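Local coordinates for protein ribonucleoside-diphosphate reductase (Pseudomonas aeruginosa, PDB 5IM3) that probably reduces ribonucleoside diphosphates to deoxyribonucleoside diphosphates with thioredoxin as reductant, supplying precursors for DNA synthesis, and binds dATP as an allosteric nucleotide, at residues S371-T376 / S583-T588; K625-A630 / Y694-A699. All blocks are in the same frame, centred on the assembly; numbering follows the deposited sequence.

Contact 1: residues S371-T376 / S583-T588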
loop_
_atom_site.group_PDB
_atom_site.type_symbol
_atom_site.label_atom_id
_atom_site.label_comp_id
_atom_site.label_asym_id
_atom_site.label_seq_id
_atom_site.Cartn_x
_atom_site.Cartn_y
_atom_site.Cartn_z
ATOM N N SER A 371 -38.340 -31.190 15.052
ATOM C CA SER A 371 -36.970 -30.779 15.315
ATOM C C SER A 371 -36.161 -30.955 14.041
ATOM O O SER A 371 -36.312 -31.959 13.338
ATOM C CB SER A 371 -36.348 -31.596 16.452
ATOM O OG SER A 371 -37.130 -31.506 17.630
ATOM N N SER A 372 -35.301 -29.979 13.745
ATOM C CA SER A 372 -34.556 -29.995 12.492
ATOM C C SER A 372 -33.083 -29.649 12.698
ATOM O O SER A 372 -32.444 -29.095 11.800
ATOM C CB SER A 372 -35.185 -29.031 11.484
ATOM O OG SER A 372 -35.113 -27.694 11.947
ATOM N N CYS A 373 -32.536 -29.984 13.871
ATOM C CA CYS A 373 -31.162 -29.674 14.261
ATOM C C CYS A 373 -30.499 -30.954 14.749
ATOM O O CYS A 373 -31.027 -31.617 15.647
ATOM C CB CYS A 373 -31.146 -28.600 15.362
ATOM S SG CYS A 373 -29.576 -28.335 16.289
ATOM N N TYR A 374 -29.349 -31.303 14.167
ATOM C CA TYR A 374 -28.718 -32.584 14.465
ATOM C C TYR A 374 -27.208 -32.447 14.579
ATOM O O TYR A 374 -26.599 -31.557 13.980
ATOM C CB TYR A 374 -29.029 -33.633 13.385
ATOM C CG TYR A 374 -30.483 -33.713 12.996
ATOM C CD1 TYR A 374 -31.364 -34.534 13.682
ATOM C CD2 TYR A 374 -30.972 -32.964 11.938
ATOM C CE1 TYR A 374 -32.694 -34.606 13.321
ATOM C CE2 TYR A 374 -32.291 -33.028 11.571
ATOM C CZ TYR A 374 -33.151 -33.848 12.264
ATOM O OH TYR A 374 -34.467 -33.898 11.884
ATOM N N LEU A 375 -26.614 -33.364 15.345
ATOM C CA LEU A 375 -25.171 -33.487 15.491
ATOM C C LEU A 375 -24.764 -34.915 15.159
ATOM O O LEU A 375 -25.424 -35.871 15.578
ATOM C CB LEU A 375 -24.698 -33.143 16.915
ATOM C CG LEU A 375 -24.892 -31.711 17.429
ATOM C CD1 LEU A 375 -26.338 -31.439 17.835
ATOM C CD2 LEU A 375 -23.949 -31.453 18.600
ATOM N N THR A 376 -23.673 -35.058 14.410
ATOM C CA THR A 376 -23.161 -36.363 14.021
ATOM C C THR A 376 -21.659 -36.413 14.250
ATOM O O THR A 376 -20.992 -35.386 14.402
ATOM C CB THR A 376 -23.448 -36.685 12.547
ATOM O OG1 THR A 376 -22.605 -35.883 11.708
ATOM C CG2 THR A 376 -24.910 -36.421 12.200
ATOM N N SER A 583 -18.651 -32.443 19.072
ATOM C CA SER A 583 -18.666 -31.119 18.464
ATOM C C SER A 583 -19.915 -30.402 18.963
ATOM O O SER A 583 -20.684 -30.937 19.767
ATOM C CB SER A 583 -18.646 -31.194 16.938
ATOM O OG SER A 583 -19.915 -31.547 16.414
ATOM N N SER A 584 -20.106 -29.182 18.482
ATOM C CA SER A 584 -21.357 -28.474 18.667
ATOM C C SER A 584 -22.161 -28.582 17.368
ATOM O O SER A 584 -21.861 -29.416 16.508
ATOM C CB SER A 584 -21.068 -27.035 19.097
ATOM O OG SER A 584 -22.259 -26.386 19.498
ATOM N N ASN A 585 -23.179 -27.750 17.212
ATOM C CA ASN A 585 -24.087 -27.877 16.084
ATOM C C ASN A 585 -23.854 -26.744 15.088
ATOM O O ASN A 585 -22.880 -25.984 15.184
ATOM C CB ASN A 585 -25.535 -27.907 16.574
ATOM C CG ASN A 585 -25.990 -26.572 17.126
ATOM O OD1 ASN A 585 -25.286 -25.941 17.917
ATOM N ND2 ASN A 585 -27.166 -26.123 16.697
ATOM N N LEU A 586 -24.762 -26.641 14.117
ATOM C CA LEU A 586 -24.662 -25.610 13.092
ATOM C C LEU A 586 -24.572 -24.211 13.699
ATOM O O LEU A 586 -23.870 -23.342 13.169
ATOM C CB LEU A 586 -25.864 -25.708 12.150
ATOM C CG LEU A 586 -25.980 -24.646 11.054
ATOM C CD1 LEU A 586 -24.771 -24.672 10.121
ATOM C CD2 LEU A 586 -27.264 -24.842 10.264
ATOM N N CYS A 587 -25.276 -23.973 14.807
ATOM C CA CYS A 587 -25.379 -22.642 15.394
ATOM C C CYS A 587 -24.592 -22.494 16.693
ATOM O O CYS A 587 -24.620 -21.418 17.297
ATOM C CB CYS A 587 -26.855 -22.297 15.620
ATOM S SG CYS A 587 -27.829 -22.328 14.090
ATOM N N THR A 588 -23.905 -23.548 17.138
ATOM C CA THR A 588 -22.888 -23.490 18.194
ATOM C C THR A 588 -23.472 -23.210 19.577
ATOM O O THR A 588 -22.831 -22.552 20.394
ATOM C CB THR A 588 -21.797 -22.457 17.874
ATOM O OG1 THR A 588 -22.291 -21.130 18.096
ATOM C CG2 THR A 588 -21.327 -22.604 16.431
HETATM O O HOH W 1 -27.074 -28.455 13.752
HETATM O O HOH W 2 -21.090 -34.075 16.858
#
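A loop threading the inside of the ten-stranded alpha-beta barrel meets barrel strand 373-377 where Leu375 packs against Asn585 and the backbone before it. The two residues stand opposite each other, with CA atoms 5.7 Å apart. Leu375 CD1 lies 3.8 Å from Asn585 CB, while its other methyl, CD2, rests against peptide oxygens, 3.5 Å from Ser583 O. A branched aliphatic side chain suits this buried place, covering both the first carbon of the asparagine and the extended main chain leading to it. CG of Asn585 sits between its own backbone N and carbonyl carbon (chi1 69°), which directs the amide along the loop. There OD1 accepts the backbone N-H groups of Glu589 and Ile590, with a weak third bond from Thr588 N, so the asparagine braces the turn from within.

The sequence Asn-Leu-Cys-Thr-Glu, beginning at Asn585, matches the finger loop of class I large subunits, whose cysteine carries the transient thiyl radical in relatives; Cys587 probably corresponds to it. Facing this loop, Cys373 forms a disulfide with Cys602 of the antiparallel strand 600-608, consistent with the redox pair that supplies electrons during turnover. Cys373 has two conformers; in one, SG lies 3.3 Å from Asn585 ND2, an approach that is doubtful because it rests on that copy alone.

Two waters complete the join. One donates to Tyr374 O and accepts from Leu586 N (3.0 Å from the water oxygen). The second donates to both Thr376 O and Ser583 OG. That serine hydroxyl also gives its proton to Ser584 O at 2.9 Å, in the carbonyl plane on a lone pair; a small polar residue can thus serve water and loop backbone at once. Tyr453 OH is hydrogen-bonded to Asn585 O, linking the loop to strand 450-455.

Contact 2: residues K625-A630 / Y694-A699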
loop_
_atom_site.group_PDB
_atom_site.type_symbol
_atom_site.label_atom_id
_atom_site.label_comp_id
_atom_site.label_asym_id
_atom_site.label_seq_id
_atom_site.Cartn_x
_atom_site.Cartn_y
_atom_site.Cartn_z
ATOM N N LYS A 625 -44.247 -20.246 35.849
ATOM C CA LYS A 625 -45.375 -20.867 35.162
ATOM C C LYS A 625 -45.074 -21.088 33.685
ATOM O O LYS A 625 -45.403 -22.142 33.128
ATOM C CB LYS A 625 -46.622 -20.004 35.330
ATOM C CG LYS A 625 -47.130 -19.954 36.759
ATOM C CD LYS A 625 -47.449 -18.535 37.175
ATOM C CE LYS A 625 -47.918 -18.471 38.614
ATOM N NZ LYS A 625 -48.177 -17.067 39.031
ATOM N N THR A 626 -44.451 -20.109 33.030
ATOM C CA THR A 626 -44.155 -20.250 31.609
ATOM C C THR A 626 -43.067 -21.293 31.370
ATOM O O THR A 626 -43.148 -22.071 30.413
ATOM C CB THR A 626 -43.741 -18.901 31.028
ATOM O OG1 THR A 626 -42.611 -18.404 31.752
ATOM C CG2 THR A 626 -44.893 -17.900 31.126
ATOM N N VAL A 627 -42.048 -21.330 32.231
ATOM C CA VAL A 627 -40.977 -22.309 32.067
ATOM C C VAL A 627 -41.511 -23.721 32.281
ATOM O O VAL A 627 -41.166 -24.646 31.536
ATOM C CB VAL A 627 -39.809 -21.995 33.022
ATOM C CG1 VAL A 627 -38.785 -23.130 33.016
ATOM C CG2 VAL A 627 -39.142 -20.695 32.622
ATOM N N LYS A 628 -42.348 -23.912 33.302
ATOM C CA LYS A 628 -42.910 -25.234 33.555
ATOM C C LYS A 628 -43.648 -25.762 32.332
ATOM O O LYS A 628 -43.494 -26.931 31.961
ATOM C CB LYS A 628 -43.847 -25.187 34.761
ATOM C CG LYS A 628 -43.142 -25.199 36.107
ATOM C CD LYS A 628 -44.151 -25.275 37.248
ATOM C CE LYS A 628 -43.493 -25.663 38.560
ATOM N NZ LYS A 628 -44.505 -25.960 39.615
ATOM N N THR A 629 -44.458 -24.912 31.695
ATOM C CA THR A 629 -45.198 -25.350 30.518
ATOM C C THR A 629 -44.289 -25.482 29.305
ATOM O O THR A 629 -44.505 -26.363 28.467
ATOM C CB THR A 629 -46.340 -24.378 30.223
ATOM O OG1 THR A 629 -47.232 -24.342 31.342
ATOM C CG2 THR A 629 -47.116 -24.808 28.982
ATOM N N ALA A 630 -43.279 -24.616 29.193
ATOM C CA ALA A 630 -42.345 -24.695 28.075
ATOM C C ALA A 630 -41.613 -26.032 28.070
ATOM O O ALA A 630 -41.528 -26.702 27.035
ATOM C CB ALA A 630 -41.348 -23.540 28.150
ATOM N N TYR A 694 -33.270 -22.411 37.516
ATOM C CA TYR A 694 -33.919 -23.059 38.650
ATOM C C TYR A 694 -35.270 -23.634 38.244
ATOM O O TYR A 694 -35.568 -24.804 38.508
ATOM C CB TYR A 694 -34.075 -22.051 39.790
ATOM C CG TYR A 694 -34.522 -22.647 41.104
ATOM C CD1 TYR A 694 -35.866 -22.877 41.362
ATOM C CD2 TYR A 694 -33.600 -22.964 42.094
ATOM C CE1 TYR A 694 -36.280 -23.414 42.563
ATOM C CE2 TYR A 694 -34.006 -23.500 43.302
ATOM C CZ TYR A 694 -35.345 -23.725 43.529
ATOM O OH TYR A 694 -35.754 -24.259 44.728
ATOM N N TYR A 695 -36.097 -22.821 37.582
ATOM C CA TYR A 695 -37.429 -23.265 37.191
ATOM C C TYR A 695 -37.366 -24.364 36.137
ATOM O O TYR A 695 -38.121 -25.340 36.204
ATOM C CB TYR A 695 -38.236 -22.071 36.685
ATOM C CG TYR A 695 -38.436 -21.014 37.743
ATOM C CD1 TYR A 695 -38.735 -21.376 39.050
ATOM C CD2 TYR A 695 -38.307 -19.663 37.445
ATOM C CE1 TYR A 695 -38.915 -20.435 40.024
ATOM C CE2 TYR A 695 -38.486 -18.710 38.422
ATOM C CZ TYR A 695 -38.788 -19.120 39.709
ATOM O OH TYR A 695 -38.966 -18.201 40.691
ATOM N N ALA A 696 -36.475 -24.226 35.156
ATOM C CA ALA A 696 -36.351 -25.254 34.131
ATOM C C ALA A 696 -35.935 -26.584 34.747
ATOM O O ALA A 696 -36.530 -27.630 34.464
ATOM C CB ALA A 696 -35.352 -24.809 33.062
ATOM N N ILE A 697 -34.919 -26.560 35.611
ATOM C CA ILE A 697 -34.497 -27.784 36.281
ATOM C C ILE A 697 -35.625 -28.321 37.153
ATOM O O ILE A 697 -35.897 -29.527 37.168
ATOM C CB ILE A 697 -33.210 -27.528 37.090
ATOM C CG1 ILE A 697 -32.046 -27.235 36.133
ATOM C CG2 ILE A 697 -32.886 -28.729 37.988
ATOM C CD1 ILE A 697 -30.747 -26.858 36.816
ATOM N N GLN A 698 -36.306 -27.434 37.885
ATOM C CA GLN A 698 -37.420 -27.869 38.721
ATOM C C GLN A 698 -38.535 -28.482 37.881
ATOM O O GLN A 698 -39.159 -29.469 38.289
ATOM C CB GLN A 698 -37.951 -26.692 39.538
ATOM C CG GLN A 698 -39.047 -27.070 40.514
ATOM C CD GLN A 698 -39.564 -25.886 41.300
ATOM O OE1 GLN A 698 -39.789 -24.810 40.747
ATOM N NE2 GLN A 698 -39.751 -26.074 42.601
ATOM N N ALA A 699 -38.800 -27.908 36.703
ATOM C CA ALA A 699 -39.831 -28.454 35.825
ATOM C C ALA A 699 -39.464 -29.853 35.348
ATOM O O ALA A 699 -40.329 -30.731 35.247
ATOM C CB ALA A 699 -40.051 -27.527 34.629
#
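Val627 drives one methyl into the backbone of Tyr695 and Ala696, and this is the tight part of a helix-helix contact. The axes of the two short segments approach to 8.5 Å, with their N-to-C directions 43° apart. With CG1 anti to the backbone N (chi1 171°), the valine sends that branch at the opposing helix, 3.3 Å from Ala696 N and 3.4 Å from Ala696 CA, the latter closer than usual for two carbons. CG1 also touches Tyr695 CB at 3.9 Å. A beta-branched residue fits here because its short side chain puts a methyl directly on the opposing backbone, where Ala696 has only a methyl of its own.

One turn further along, Ala699 lets the backbones come closer still. Its methyl CB lies 3.8 Å from Lys628 CA, and the CA atoms of Lys628 and Ala699 are 5.0 Å apart, against 5.9 Å for those of Val627 and Ala696.

The packing is looser toward the partly exposed side. Lys628 runs out as an extended chain, its CG 4.1 Å from Ala699 CB. The long aliphatic stem shields the alanine while the ammonium reaches toward the partly exposed side, where Glu624 and Asp702 are long, weak ion-pair partners. Tyr695 starts toward the valine at CB, but its ring leads away along helix 620-640 to touch Thr620 and Glu624.

Helix 620-640 lies on the connection between the parallel, neighbouring barrel strands 600-608 and 659-663, and helix 679-707 comes later, after strand 659-663 and helix 665-672. On other faces, Thr629 touches Phe344 and Leu347 of helix 337-349, Ala696 meets Ile766 of a loop, and Ile697 rests on Leu753 of helix 751-757.

Overall arrangement
Both contacts belong to the barrel domain, but contact 1 joins a strand to a loop inside the barrel, whereas contact 2 joins two helices of its outer layer. Their centres are 24 Å apart and their nearest atoms about 11 Å, so they do not touch. Strand 600-608 relates them: it pairs with the strand of contact 1, carries Cys602 of the disulfide, and is followed in the chain by helix 620-640 of contact 2. Contact 1 probably borders the catalytic centre, by analogy with relatives. Neither contact includes a dATP-binding residue, although the chain runs from strand 373-377 straight on to Asp380 and Leu382 of one dATP site.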